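Local coordinates for protein putative sporulation-specific glycosylase YdhD (Bacillus subtilis subsp. subtilis str. 168, PDB 3CZ8) that probably hydrolyses glycosidic bonds of a chitin-like or cell-wall polysaccharide in sporulation, this chain being its glycosyl hydrolase family 18 domain, at residues Asp126-Thr131 with Gly165-Gly170; Gly114-Phe119 with Val147-Val152; Asn54-Ile59 with Ser108-Gly113; Ser34-Phe39 with Trp63-Thr68; Gly189-Pro194 with Ile230-Gly235. The protein carries 1 engineered substitution. One frame throughout, in Å; residues are numbered along the deposited sequence. Where two conformers were deposited one is given.

Contact 1 of 5, residues Asp126-Thr131 with Gly165-Gly170; sequences DRDLFT and GYDYGG
R127 lies flat over D167 where the first turn of helix 127-143 meets the loop leading into helix 168-174, two outer helices of the family 18 TIM barrel. R127 was modelled in two conformers, so its pairing with D167 is less certain: in one of them D167 CB sits over the centre of the guanidinium and the carboxylate stacks on it, the planes 6° apart. The salt bridge is long, 3.7 Å from R127 NH1 to D167 OD2, and the oxygen lies well out of the guanidinium plane; NE is hydrogen-bonded to R164 O and NH2 makes a salt bridge to D158. F130 extends away from its own backbone N (chi1 -171°), which carries CE1 to 3.7 Å from Y166 CE1, the two rings meeting obliquely. With an alanine at F130 this ring contact would be gone, and a gap would probably open between the helix, Y166 and I150. The buried Y166 gives its hydroxyl to F119 O, beside E120, the predicted proton donor. One water is 2.8 Å from D128 OD2 and also meets T131 OG1 and D167 OD1, probably easing the approach of the two carboxylates; its two protons cannot serve all three at once. Another joins T131 OG1, D167 N and G165 O. D167 also caps helix 168-174: its OD2 takes weak bonds from G169 N and from G170 N, the latter at 3.4 Å and nearly straight.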
# COMPACT_ATOMS: atom_id res chain seq x y z
N ASP A 126 20.30 -25.55 -8.80
CA ASP A 126 21.08 -24.33 -9.00
C ASP A 126 21.54 -23.71 -7.69
O ASP A 126 21.84 -22.51 -7.65
CB ASP A 126 20.22 -23.30 -9.75
CG ASP A 126 19.93 -23.71 -11.18
OD1 ASP A 126 20.55 -24.67 -11.67
OD2 ASP A 126 19.09 -23.04 -11.81
N ARG A 127 21.63 -24.52 -6.64
CA ARG A 127 21.90 -23.99 -5.31
C ARG A 127 23.35 -23.51 -5.11
O ARG A 127 23.56 -22.42 -4.57
CB ARG A 127 21.42 -24.97 -4.23
CG ARG A 127 22.36 -26.07 -3.77
CD ARG A 127 22.76 -25.86 -2.33
NE ARG A 127 21.61 -25.67 -1.45
CZ ARG A 127 21.61 -25.86 -0.13
NH1 ARG A 127 22.70 -26.27 0.50
NH2 ARG A 127 20.50 -25.65 0.56
N ASP A 128 24.31 -24.29 -5.59
CA ASP A 128 25.71 -23.92 -5.52
C ASP A 128 26.07 -22.89 -6.58
O ASP A 128 26.98 -22.08 -6.39
CB ASP A 128 26.60 -25.17 -5.60
CG ASP A 128 26.55 -26.00 -4.32
OD1 ASP A 128 27.09 -27.13 -4.32
OD2 ASP A 128 25.96 -25.53 -3.32
N LEU A 129 25.33 -22.91 -7.69
CA LEU A 129 25.51 -21.93 -8.76
C LEU A 129 25.01 -20.55 -8.36
O LEU A 129 25.56 -19.53 -8.79
CB LEU A 129 24.80 -22.39 -10.04
CG LEU A 129 25.29 -23.69 -10.68
CD1 LEU A 129 24.34 -24.12 -11.78
CD2 LEU A 129 26.72 -23.57 -11.21
N PHE A 130 23.95 -20.53 -7.54
CA PHE A 130 23.41 -19.29 -6.99
C PHE A 130 24.39 -18.67 -6.00
O PHE A 130 24.65 -17.47 -6.07
CB PHE A 130 22.03 -19.53 -6.34
CG PHE A 130 21.31 -18.27 -5.94
CD1 PHE A 130 20.52 -18.25 -4.80
CD2 PHE A 130 21.42 -17.10 -6.69
CE1 PHE A 130 19.83 -17.09 -4.42
CE2 PHE A 130 20.75 -15.94 -6.31
CZ PHE A 130 19.96 -15.94 -5.18
N THR A 131 24.94 -19.50 -5.11
CA THR A 131 25.97 -19.07 -4.17
C THR A 131 27.20 -18.51 -4.89
O THR A 131 27.72 -17.45 -4.51
CB THR A 131 26.37 -20.22 -3.23
OG1 THR A 131 25.20 -20.77 -2.62
CG2 THR A 131 27.33 -19.75 -2.13
N GLY A 165 17.31 -24.43 -3.11
CA GLY A 165 18.15 -23.50 -3.86
C GLY A 165 18.81 -22.39 -3.04
O GLY A 165 19.68 -21.67 -3.55
N TYR A 166 18.41 -22.26 -1.78
CA TYR A 166 18.90 -21.21 -0.89
C TYR A 166 19.75 -21.78 0.23
O TYR A 166 19.25 -22.17 1.28
CB TYR A 166 17.73 -20.38 -0.34
CG TYR A 166 16.88 -19.80 -1.44
CD1 TYR A 166 17.30 -18.68 -2.15
CD2 TYR A 166 15.66 -20.39 -1.79
CE1 TYR A 166 16.53 -18.14 -3.17
CE2 TYR A 166 14.88 -19.86 -2.82
CZ TYR A 166 15.33 -18.74 -3.50
OH TYR A 166 14.59 -18.20 -4.51
N ASP A 167 21.05 -21.84 -0.03
CA ASP A 167 22.02 -22.28 0.96
C ASP A 167 22.30 -21.14 1.92
O ASP A 167 23.03 -20.22 1.58
CB ASP A 167 23.30 -22.71 0.23
CG ASP A 167 24.35 -23.29 1.17
OD1 ASP A 167 25.44 -23.64 0.66
OD2 ASP A 167 24.11 -23.39 2.39
N TYR A 168 21.74 -21.20 3.13
CA TYR A 168 21.89 -20.13 4.13
C TYR A 168 23.33 -19.87 4.55
O TYR A 168 23.73 -18.72 4.70
CB TYR A 168 21.05 -20.42 5.38
CG TYR A 168 19.62 -19.88 5.36
CD1 TYR A 168 18.92 -19.73 4.16
CD2 TYR A 168 18.98 -19.54 6.54
CE1 TYR A 168 17.61 -19.24 4.15
CE2 TYR A 168 17.67 -19.06 6.54
CZ TYR A 168 16.99 -18.91 5.35
OH TYR A 168 15.71 -18.44 5.36
N GLY A 169 24.10 -20.94 4.73
CA GLY A 169 25.49 -20.84 5.17
C GLY A 169 26.39 -20.29 4.09
O GLY A 169 27.29 -19.49 4.37
N GLY A 170 26.14 -20.72 2.85
CA GLY A 170 26.89 -20.24 1.69
C GLY A 170 26.53 -18.82 1.28
O GLY A 170 27.41 -18.06 0.85
O HOH W 1 26.09 -23.24 -1.68
O HOH W 2 22.34 -20.74 -2.40

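Contact 2 of 5, residues Gly114-Phe119 with Val147-Val152; sequences GVTIDF and VLTIAV
T149 grips V115 O twice, once with its backbone N at 3.1 Å and once with its hydroxyl, T149 OG1 lying 2.7 Å away in the carbonyl plane on a lone pair. The hydroxyl gets there because chi1 of 72° sets OG1 between the backbone N and the carbonyl carbon. T116 OG1 lies 2.7 Å from T149 OG1 and also meets S37 OG, so its proton has a choice. The remaining ladder is that of two parallel strands: I117 N to T149 O, V115 N to V147 O, and A151 N to I117 O, the last at 2.8 Å and almost straight (169°). Past it, a water bridges F119 O and A151 O. On the V115, I117, L148 and I150 face the packing is aliphatic, L148 CD1 coming within 4.2 Å of I117 CG1, while I117 CG2 sits over the centre of the F119 ring. D118 OD1 touches A151 CB at 3.8 Å; with E120, the predicted proton donor, D118 forms the Asp-x-Glu end of the family 18 signature. These are neighbouring barrel strands of one beta-alpha-beta unit, connected through helix 127-143. T116 and T149 face inward to L70 and F179, V115 and L148 outward to L141 and L137 of that helix, V115 and I117 also to I103 of helix 93-110, and strand 68-77 pairs with the far edge of strand 114-118.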
# COMPACT_ATOMS: atom_id res chain seq x y z
N GLY A 114 23.96 0.12 -3.19
CA GLY A 114 24.05 -1.34 -3.18
C GLY A 114 22.85 -2.00 -3.82
O GLY A 114 22.08 -1.34 -4.53
N VAL A 115 22.71 -3.31 -3.61
CA VAL A 115 21.57 -4.05 -4.16
C VAL A 115 20.85 -4.94 -3.16
O VAL A 115 21.34 -5.22 -2.06
CB VAL A 115 21.93 -4.93 -5.40
CG1 VAL A 115 22.30 -4.08 -6.59
CG2 VAL A 115 23.02 -5.92 -5.06
N THR A 116 19.67 -5.38 -3.59
CA THR A 116 18.93 -6.44 -2.93
C THR A 116 18.61 -7.45 -4.02
O THR A 116 17.87 -7.14 -4.95
CB THR A 116 17.66 -5.94 -2.24
OG1 THR A 116 18.03 -4.98 -1.25
CG2 THR A 116 16.91 -7.09 -1.56
N ILE A 117 19.21 -8.63 -3.93
CA ILE A 117 18.88 -9.69 -4.87
C ILE A 117 17.58 -10.32 -4.37
O ILE A 117 17.50 -10.78 -3.23
CB ILE A 117 20.02 -10.74 -4.99
CG1 ILE A 117 21.27 -10.13 -5.65
CG2 ILE A 117 19.55 -11.95 -5.77
CD1 ILE A 117 21.07 -9.67 -7.12
N ASP A 118 16.56 -10.28 -5.22
CA ASP A 118 15.28 -10.90 -4.92
C ASP A 118 15.00 -11.91 -6.02
O ASP A 118 14.15 -11.71 -6.88
CB ASP A 118 14.18 -9.84 -4.79
CG ASP A 118 12.81 -10.43 -4.43
OD1 ASP A 118 12.76 -11.53 -3.84
OD2 ASP A 118 11.79 -9.79 -4.75
N PHE A 119 15.77 -13.00 -6.01
CA PHE A 119 15.53 -14.09 -6.95
C PHE A 119 14.67 -15.13 -6.25
O PHE A 119 15.08 -15.71 -5.24
CB PHE A 119 16.83 -14.73 -7.47
CG PHE A 119 17.65 -13.83 -8.38
CD1 PHE A 119 17.15 -12.61 -8.85
CD2 PHE A 119 18.92 -14.23 -8.79
CE1 PHE A 119 17.91 -11.80 -9.68
CE2 PHE A 119 19.69 -13.42 -9.64
CZ PHE A 119 19.18 -12.20 -10.09
N VAL A 147 27.06 -2.30 -1.09
CA VAL A 147 26.55 -3.33 -0.18
C VAL A 147 25.80 -4.43 -0.95
O VAL A 147 25.15 -4.16 -1.96
CB VAL A 147 25.63 -2.67 0.90
CG1 VAL A 147 25.17 -3.66 1.96
CG2 VAL A 147 26.35 -1.51 1.58
N LEU A 148 25.92 -5.68 -0.50
CA LEU A 148 25.17 -6.79 -1.09
C LEU A 148 24.19 -7.35 -0.08
O LEU A 148 24.58 -7.81 0.99
CB LEU A 148 26.10 -7.89 -1.62
CG LEU A 148 25.45 -9.15 -2.22
CD1 LEU A 148 24.49 -8.82 -3.33
CD2 LEU A 148 26.48 -10.14 -2.70
N THR A 149 22.90 -7.27 -0.41
CA THR A 149 21.85 -7.83 0.42
C THR A 149 21.00 -8.77 -0.43
O THR A 149 21.02 -8.69 -1.65
CB THR A 149 20.95 -6.75 1.10
OG1 THR A 149 20.11 -6.14 0.11
CG2 THR A 149 21.79 -5.68 1.78
N ILE A 150 20.25 -9.65 0.23
CA ILE A 150 19.46 -10.66 -0.47
C ILE A 150 18.14 -10.92 0.27
O ILE A 150 18.10 -10.94 1.50
CB ILE A 150 20.26 -11.97 -0.68
CG1 ILE A 150 19.44 -13.01 -1.46
CG2 ILE A 150 20.76 -12.54 0.66
CD1 ILE A 150 20.22 -14.21 -1.92
N ALA A 151 17.06 -11.08 -0.50
CA ALA A 151 15.79 -11.51 0.06
C ALA A 151 15.69 -13.02 -0.16
O ALA A 151 15.77 -13.49 -1.30
CB ALA A 151 14.63 -10.78 -0.61
N VAL A 152 15.57 -13.77 0.93
CA VAL A 152 15.41 -15.23 0.88
C VAL A 152 14.10 -15.66 1.57
O VAL A 152 13.63 -14.96 2.47
CB VAL A 152 16.62 -16.01 1.51
CG1 VAL A 152 17.91 -15.77 0.74
CG2 VAL A 152 16.80 -15.68 2.99
O HOH W 3 16.99 -14.23 -3.61

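Contact 3 of 5, residues Asn54-Ile59 with Ser108-Gly113; sequences NDAAAI and STRGYG
At the end of the TIM barrel where chains turn from outer helices back into strands, the start of helix 56-64 is tied to the turn that leaves helix 93-110, and D55 does the tying. Its two carboxylate oxygens go to different partners. OD1 takes the hydroxyl proton of Y112, with 2.6 Å between Y112 OH and D55 OD1; the donor comes on the anti side, 23° out of the carboxylate plane. The same OD1 is also bonded to the hydroxyl of Y41, on the neighbouring strand 35-42. OD2 makes a salt bridge to R110, 3.0 Å from D55 OD2 to R110 NH2, with the two flat groups inclined at 36°. A chi1 of 56° swings the D55 carboxylate into reach of both. The R110 chain is bent at two places, and NH2 also rests on A56, 3.6 Å from its CB. I59 packs beside these polar groups: its CD1 stands over one face of the Y112 ring, 3.8 Å from the centroid in a CH-pi contact, and also lies at the edge of the R110 guanidinium. A phenylalanine in place of Y112 would lack the hydroxyl, and D55 OD1 would probably lose one of its two hydroxyl partners, the carboxylate becoming freer to turn. The turn itself runs through G111, which takes positive phi as the chain leaves the helix. Its carbonyl oxygen receives the indole N-H of W63, and I59 CG2 packs 3.4 Å from that G111 O.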
# COMPACT_ATOMS: atom_id res chain seq x y z
N ASN A 54 12.03 4.95 -13.32
CA ASN A 54 12.05 6.36 -12.98
C ASN A 54 12.44 6.48 -11.52
O ASN A 54 11.62 6.79 -10.67
CB ASN A 54 10.69 7.00 -13.27
CG ASN A 54 10.76 8.52 -13.29
OD1 ASN A 54 11.67 9.11 -13.88
ND2 ASN A 54 9.78 9.16 -12.67
N ASP A 55 13.72 6.22 -11.24
CA ASP A 55 14.20 6.08 -9.87
C ASP A 55 15.08 7.23 -9.38
O ASP A 55 15.34 7.35 -8.18
CB ASP A 55 14.92 4.73 -9.67
CG ASP A 55 16.08 4.51 -10.65
OD1 ASP A 55 16.71 3.43 -10.55
OD2 ASP A 55 16.38 5.38 -11.50
N ALA A 56 15.50 8.08 -10.31
CA ALA A 56 16.43 9.19 -10.05
C ALA A 56 15.99 10.10 -8.90
O ALA A 56 16.82 10.50 -8.07
CB ALA A 56 16.66 10.01 -11.32
N ALA A 57 14.70 10.41 -8.85
CA ALA A 57 14.14 11.23 -7.77
C ALA A 57 14.15 10.48 -6.44
O ALA A 57 14.49 11.06 -5.41
CB ALA A 57 12.73 11.69 -8.13
N ALA A 58 13.81 9.19 -6.48
CA ALA A 58 13.75 8.35 -5.28
C ALA A 58 15.13 8.06 -4.66
O ALA A 58 15.26 8.04 -3.44
CB ALA A 58 13.01 7.04 -5.59
N ILE A 59 16.13 7.87 -5.52
CA ILE A 59 17.52 7.66 -5.09
C ILE A 59 18.05 8.90 -4.35
O ILE A 59 18.58 8.78 -3.24
CB ILE A 59 18.44 7.30 -6.28
CG1 ILE A 59 18.01 5.96 -6.89
CG2 ILE A 59 19.91 7.22 -5.85
CD1 ILE A 59 18.53 5.74 -8.31
N SER A 108 26.41 2.10 -10.17
CA SER A 108 27.38 3.17 -10.36
C SER A 108 26.80 4.34 -11.15
O SER A 108 26.98 5.50 -10.77
CB SER A 108 28.67 2.65 -10.99
OG SER A 108 28.40 1.78 -12.08
N THR A 109 26.09 4.03 -12.24
CA THR A 109 25.45 5.05 -13.08
C THR A 109 24.31 5.74 -12.33
O THR A 109 24.30 6.97 -12.22
CB THR A 109 24.90 4.44 -14.39
OG1 THR A 109 25.95 3.73 -15.06
CG2 THR A 109 24.35 5.52 -15.32
N ARG A 110 23.38 4.95 -11.80
CA ARG A 110 22.18 5.48 -11.15
C ARG A 110 22.42 6.01 -9.74
O ARG A 110 21.62 6.79 -9.23
CB ARG A 110 21.06 4.44 -11.16
CG ARG A 110 20.60 4.00 -12.55
CD ARG A 110 19.35 4.75 -13.03
NE ARG A 110 19.63 6.11 -13.47
CZ ARG A 110 19.38 7.21 -12.76
NH1 ARG A 110 19.68 8.41 -13.26
NH2 ARG A 110 18.85 7.12 -11.54
N GLY A 111 23.52 5.60 -9.11
CA GLY A 111 23.89 6.13 -7.80
C GLY A 111 23.29 5.43 -6.59
O GLY A 111 23.08 6.04 -5.54
N TYR A 112 23.01 4.14 -6.74
CA TYR A 112 22.55 3.32 -5.61
C TYR A 112 23.70 3.03 -4.67
O TYR A 112 24.86 3.06 -5.07
CB TYR A 112 21.96 2.01 -6.12
CG TYR A 112 20.56 2.10 -6.68
CD1 TYR A 112 19.46 2.23 -5.84
CD2 TYR A 112 20.34 2.01 -8.05
CE1 TYR A 112 18.17 2.29 -6.34
CE2 TYR A 112 19.04 2.07 -8.57
CZ TYR A 112 17.96 2.20 -7.71
OH TYR A 112 16.68 2.27 -8.20
N GLY A 113 23.39 2.77 -3.40
CA GLY A 113 24.40 2.38 -2.42
C GLY A 113 24.64 0.88 -2.34
O GLY A 113 25.43 0.41 -1.52

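Contact 4 of 5, residues Ser34-Phe39 with Trp63-Thr68; sequences SSISIF and WQRRVT. With GOL (glycerol), chain C.
Strands 35-42 and 68-77, neighbours in the TIM barrel, are the two strands of a beta-alpha-beta unit with helix 56-64 between them, and S34, S35 and I36 meet V67 and T68 where the second strand begins. The register pairs S35 with T68, parallel. T68 N gives a nearly straight bond (174°) to S34 O at 3.1 Å, and I36 N returns one to T68 O at 2.9 Å. Just before this, the chain leaves helix 56-64 through a Schellman motif in which R66 takes positive phi, and this brings V67 alongside the first strand. V67 CG1, anti to its own nitrogen (chi1 166°), lies 3.7 Å from S35 CA and 4.1 Å from I36 CG1. Farther out, I36 CD1 meets the edge of the R65 guanidinium, though R65 is poorly ordered. S34 OG turns to V15 O of strand 9-17, which pairs antiparallel with the other edge of strand 35-42. S35 and T68 point to the same face of the sheet, and a glycerol, probably from the crystallisation liquor, spans them: S35 OG is 2.9 Å from its O1, and T68 OG1 makes a weak bond of 3.4 Å to its O3.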
# COMPACT_ATOMS: atom_id res chain seq x y z
N SER A 34 20.05 2.33 8.11
CA SER A 34 18.84 1.85 7.45
C SER A 34 19.01 1.79 5.95
O SER A 34 19.98 2.32 5.40
CB SER A 34 17.64 2.72 7.82
OG SER A 34 16.42 2.14 7.38
N SER A 35 18.07 1.13 5.28
CA SER A 35 18.09 1.05 3.82
C SER A 35 16.68 0.99 3.26
O SER A 35 15.73 0.69 3.98
CB SER A 35 18.94 -0.13 3.33
OG SER A 35 18.50 -1.35 3.89
N ILE A 36 16.56 1.31 1.98
CA ILE A 36 15.32 1.17 1.23
C ILE A 36 15.67 0.41 -0.04
O ILE A 36 16.54 0.84 -0.79
CB ILE A 36 14.69 2.56 0.90
CG1 ILE A 36 13.97 3.13 2.13
CG2 ILE A 36 13.71 2.48 -0.27
CD1 ILE A 36 13.66 4.60 2.03
N SER A 37 15.02 -0.74 -0.24
CA SER A 37 15.22 -1.50 -1.47
C SER A 37 14.06 -1.21 -2.42
O SER A 37 12.94 -1.66 -2.20
CB SER A 37 15.35 -2.99 -1.18
OG SER A 37 16.20 -3.22 -0.06
N ILE A 38 14.35 -0.51 -3.49
CA ILE A 38 13.37 -0.11 -4.45
C ILE A 38 13.04 -1.20 -5.46
O ILE A 38 13.90 -1.67 -6.11
CB ILE A 38 13.78 1.16 -5.17
CG1 ILE A 38 13.98 2.29 -4.19
CG2 ILE A 38 12.76 1.56 -6.15
CD1 ILE A 38 14.80 3.31 -4.68
N PHE A 39 11.78 -1.55 -5.58
CA PHE A 39 11.35 -2.59 -6.49
C PHE A 39 11.14 -2.05 -7.89
O PHE A 39 10.84 -0.93 -8.02
CB PHE A 39 10.11 -3.29 -5.96
CG PHE A 39 10.41 -4.36 -4.98
CD1 PHE A 39 10.32 -5.68 -5.33
CD2 PHE A 39 10.83 -4.07 -3.72
CE1 PHE A 39 10.64 -6.64 -4.44
CE2 PHE A 39 11.14 -5.04 -2.86
CZ PHE A 39 11.04 -6.31 -3.22
N TRP A 63 19.09 9.23 -0.22
CA TRP A 63 20.42 9.68 0.20
C TRP A 63 20.37 10.87 1.15
O TRP A 63 21.04 10.87 2.19
CB TRP A 63 21.28 10.05 -1.00
CG TRP A 63 21.93 8.90 -1.73
CD1 TRP A 63 21.83 8.62 -3.07
CD2 TRP A 63 22.81 7.91 -1.19
NE1 TRP A 63 22.58 7.51 -3.39
CE2 TRP A 63 23.20 7.06 -2.25
CE3 TRP A 63 23.32 7.65 0.10
CZ2 TRP A 63 24.05 5.97 -2.07
CZ3 TRP A 63 24.17 6.56 0.28
CH2 TRP A 63 24.52 5.73 -0.80
N GLN A 64 19.56 11.87 0.79
CA GLN A 64 19.37 13.09 1.59
C GLN A 64 18.78 12.84 2.98
O GLN A 64 18.98 13.63 3.90
CB GLN A 64 18.51 14.10 0.83
CG GLN A 64 19.25 14.84 -0.29
CD GLN A 64 18.33 15.39 -1.36
OE1 GLN A 64 17.11 15.30 -1.26
NE2 GLN A 64 18.92 15.97 -2.40
N ARG A 65 18.07 11.72 3.12
CA ARG A 65 17.47 11.32 4.40
C ARG A 65 18.41 10.48 5.27
O ARG A 65 18.03 10.04 6.37
CB ARG A 65 16.15 10.59 4.14
CG ARG A 65 15.00 11.52 3.74
CD ARG A 65 13.87 10.80 3.00
NE ARG A 65 13.23 9.76 3.81
CZ ARG A 65 13.31 8.46 3.56
NH1 ARG A 65 14.00 8.01 2.53
NH2 ARG A 65 12.68 7.60 4.36
N ARG A 66 19.64 10.27 4.78
CA ARG A 66 20.70 9.49 5.45
C ARG A 66 20.33 8.01 5.62
O ARG A 66 20.52 7.40 6.67
CB ARG A 66 21.15 10.13 6.78
CG ARG A 66 21.84 11.49 6.61
CD ARG A 66 22.49 11.95 7.91
NE ARG A 66 23.61 11.09 8.30
CZ ARG A 66 24.35 11.25 9.40
NH1 ARG A 66 25.33 10.40 9.66
NH2 ARG A 66 24.11 12.25 10.23
N VAL A 67 19.79 7.45 4.54
CA VAL A 67 19.36 6.06 4.45
C VAL A 67 19.93 5.56 3.12
O VAL A 67 20.01 6.33 2.17
CB VAL A 67 17.80 5.98 4.52
CG1 VAL A 67 17.27 4.62 4.12
CG2 VAL A 67 17.30 6.31 5.93
N THR A 68 20.34 4.29 3.06
CA THR A 68 20.94 3.74 1.83
C THR A 68 19.89 3.27 0.81
O THR A 68 19.10 2.39 1.11
CB THR A 68 21.90 2.55 2.12
OG1 THR A 68 22.76 2.87 3.22
CG2 THR A 68 22.74 2.22 0.90
C1 GOL C . 21.18 -2.22 5.84
O1 GOL C . 20.03 -1.56 6.34
C2 GOL C . 22.40 -1.72 6.60
O2 GOL C . 22.18 -1.90 7.98
C3 GOL C . 22.64 -0.24 6.31
O3 GOL C . 22.98 -0.02 4.96

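Contact 5 of 5, residues Gly189-Pro194 with Ile230-Gly235; sequences GSEPGP and IPYQPG
The Y232 ring lays one face against the backbone of E191, whose CA stands 4.2 Å from the ring centroid and only 5° off the normal, a CH-pi contact; E191 N lies over the same ring. The tyrosine reaches across because its CG is anti to the backbone N (chi1 171°). Further along the ring, S190 O approaches Y232 CE1 to 3.4 Å at an oblique angle, and the hydroxyl comes near G189 O without a bond. The E191 side chain bends at chi2 so that its carboxylate, inclined at 62° to the ring, lies beside the root of the tyrosine, with E191 OE2 3.6 Å from Y232 CB. Next to it P192 adds an aliphatic patch: its CG meets I230 CG2 at 3.8 Å and its CD meets Y232 CB at 4.2 Å. Both P192 and I230 rest also on E279 of strand 277-281. The segment 189-194 belongs to the loop following barrel strand 177-181, where S190 OG bonds to H187 N and E191 O to H186 ND1, whereas 230-235 links strands 225-229 and 239-241 of the small antiparallel sheet. That sheet is inserted between the last two barrel strands, the usual place of the alpha+beta insertion in many family 18 chitinases. No hydrogen bond or salt bridge crosses between the two loops, so the contact rests on van der Waals packing and one CH-pi contact.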
# COMPACT_ATOMS: atom_id res chain seq x y z
N GLY A 189 -3.05 -19.68 -1.53
CA GLY A 189 -3.19 -21.02 -2.10
C GLY A 189 -3.09 -22.12 -1.07
O GLY A 189 -2.77 -23.26 -1.42
N SER A 190 -3.36 -21.80 0.19
CA SER A 190 -3.33 -22.80 1.26
C SER A 190 -4.58 -22.78 2.16
O SER A 190 -5.48 -21.96 1.97
CB SER A 190 -2.06 -22.66 2.11
OG SER A 190 -2.21 -21.65 3.10
N GLU A 191 -4.61 -23.72 3.11
CA GLU A 191 -5.57 -23.77 4.20
C GLU A 191 -5.35 -22.56 5.13
O GLU A 191 -4.20 -22.12 5.30
CB GLU A 191 -5.36 -25.09 4.96
CG GLU A 191 -6.30 -25.40 6.13
CD GLU A 191 -7.55 -26.16 5.72
OE1 GLU A 191 -7.42 -27.18 5.00
OE2 GLU A 191 -8.66 -25.75 6.13
N PRO A 192 -6.44 -21.99 5.70
CA PRO A 192 -6.33 -20.92 6.70
C PRO A 192 -5.44 -21.20 7.90
O PRO A 192 -5.43 -22.31 8.43
CB PRO A 192 -7.79 -20.72 7.16
CG PRO A 192 -8.54 -21.91 6.64
CD PRO A 192 -7.85 -22.27 5.37
N GLY A 193 -4.69 -20.17 8.31
CA GLY A 193 -3.80 -20.23 9.46
C GLY A 193 -2.91 -19.00 9.52
O GLY A 193 -2.93 -18.18 8.60
N PRO A 194 -2.11 -18.87 10.60
CA PRO A 194 -1.26 -17.70 10.83
C PRO A 194 -0.22 -17.50 9.74
O PRO A 194 0.46 -18.45 9.35
CB PRO A 194 -0.58 -18.01 12.17
CG PRO A 194 -0.68 -19.49 12.32
CD PRO A 194 -1.96 -19.87 11.67
N ILE A 230 -13.98 -20.55 4.91
CA ILE A 230 -13.96 -21.88 5.55
C ILE A 230 -15.14 -22.74 5.07
O ILE A 230 -16.02 -22.24 4.37
CB ILE A 230 -13.69 -21.86 7.09
CG1 ILE A 230 -14.58 -20.86 7.82
CG2 ILE A 230 -12.21 -21.61 7.35
CD1 ILE A 230 -14.46 -20.95 9.34
N PRO A 231 -15.24 -24.00 5.54
CA PRO A 231 -15.02 -25.15 4.71
C PRO A 231 -14.20 -24.84 3.45
O PRO A 231 -14.74 -24.47 2.40
CB PRO A 231 -16.45 -25.66 4.50
CG PRO A 231 -17.15 -25.24 5.93
CD PRO A 231 -16.05 -24.43 6.69
N TYR A 232 -12.88 -24.97 3.60
CA TYR A 232 -11.89 -24.66 2.56
C TYR A 232 -12.04 -25.57 1.33
O TYR A 232 -12.18 -26.79 1.45
CB TYR A 232 -10.46 -24.74 3.12
CG TYR A 232 -9.37 -24.64 2.07
CD1 TYR A 232 -9.14 -23.45 1.39
CD2 TYR A 232 -8.58 -25.75 1.76
CE1 TYR A 232 -8.15 -23.36 0.42
CE2 TYR A 232 -7.58 -25.66 0.79
CZ TYR A 232 -7.37 -24.47 0.12
OH TYR A 232 -6.39 -24.37 -0.84
N GLN A 233 -12.00 -24.94 0.16
CA GLN A 233 -12.24 -25.59 -1.11
C GLN A 233 -10.97 -25.55 -1.98
O GLN A 233 -10.36 -24.49 -2.11
CB GLN A 233 -13.42 -24.90 -1.81
CG GLN A 233 -13.76 -25.38 -3.23
CD GLN A 233 -14.50 -26.71 -3.26
OE1 GLN A 233 -15.02 -27.19 -2.24
NE2 GLN A 233 -14.56 -27.32 -4.44
N PRO A 234 -10.60 -26.70 -2.57
CA PRO A 234 -9.54 -26.79 -3.58
C PRO A 234 -9.87 -25.97 -4.82
O PRO A 234 -11.02 -25.96 -5.27
CB PRO A 234 -9.51 -28.28 -3.94
CG PRO A 234 -10.18 -28.97 -2.82
CD PRO A 234 -11.19 -28.02 -2.28
N GLY A 235 -8.88 -25.26 -5.35
CA GLY A 235 -9.08 -24.41 -6.51
C GLY A 235 -9.32 -22.95 -6.16
O GLY A 235 -8.95 -22.06 -6.93

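Overall arrangement
Contacts 2, 3 and 4 build up one side of the barrel. Contact 4 joins strands 35-42 and 68-77, and contact 2 joins the strands 114-118 and 147-153 that follow; their centres are 14 Å apart. Contact 3 lies with contact 4 at the helix-to-strand turns, centres 10 Å apart, while G113 O meets V147 N of contact 2. Contact 1 lies toward the C-terminal ends of the contact 2 strands, the two centres 14 Å apart. E120, the predicted proton donor, borders contacts 1 and 2: D118 is about 3 Å and Y166 about 4 Å from it, between side chains. Contact 5 stands apart, where a barrel loop meets the inserted sheet, its centre 42 Å from that of contact 3.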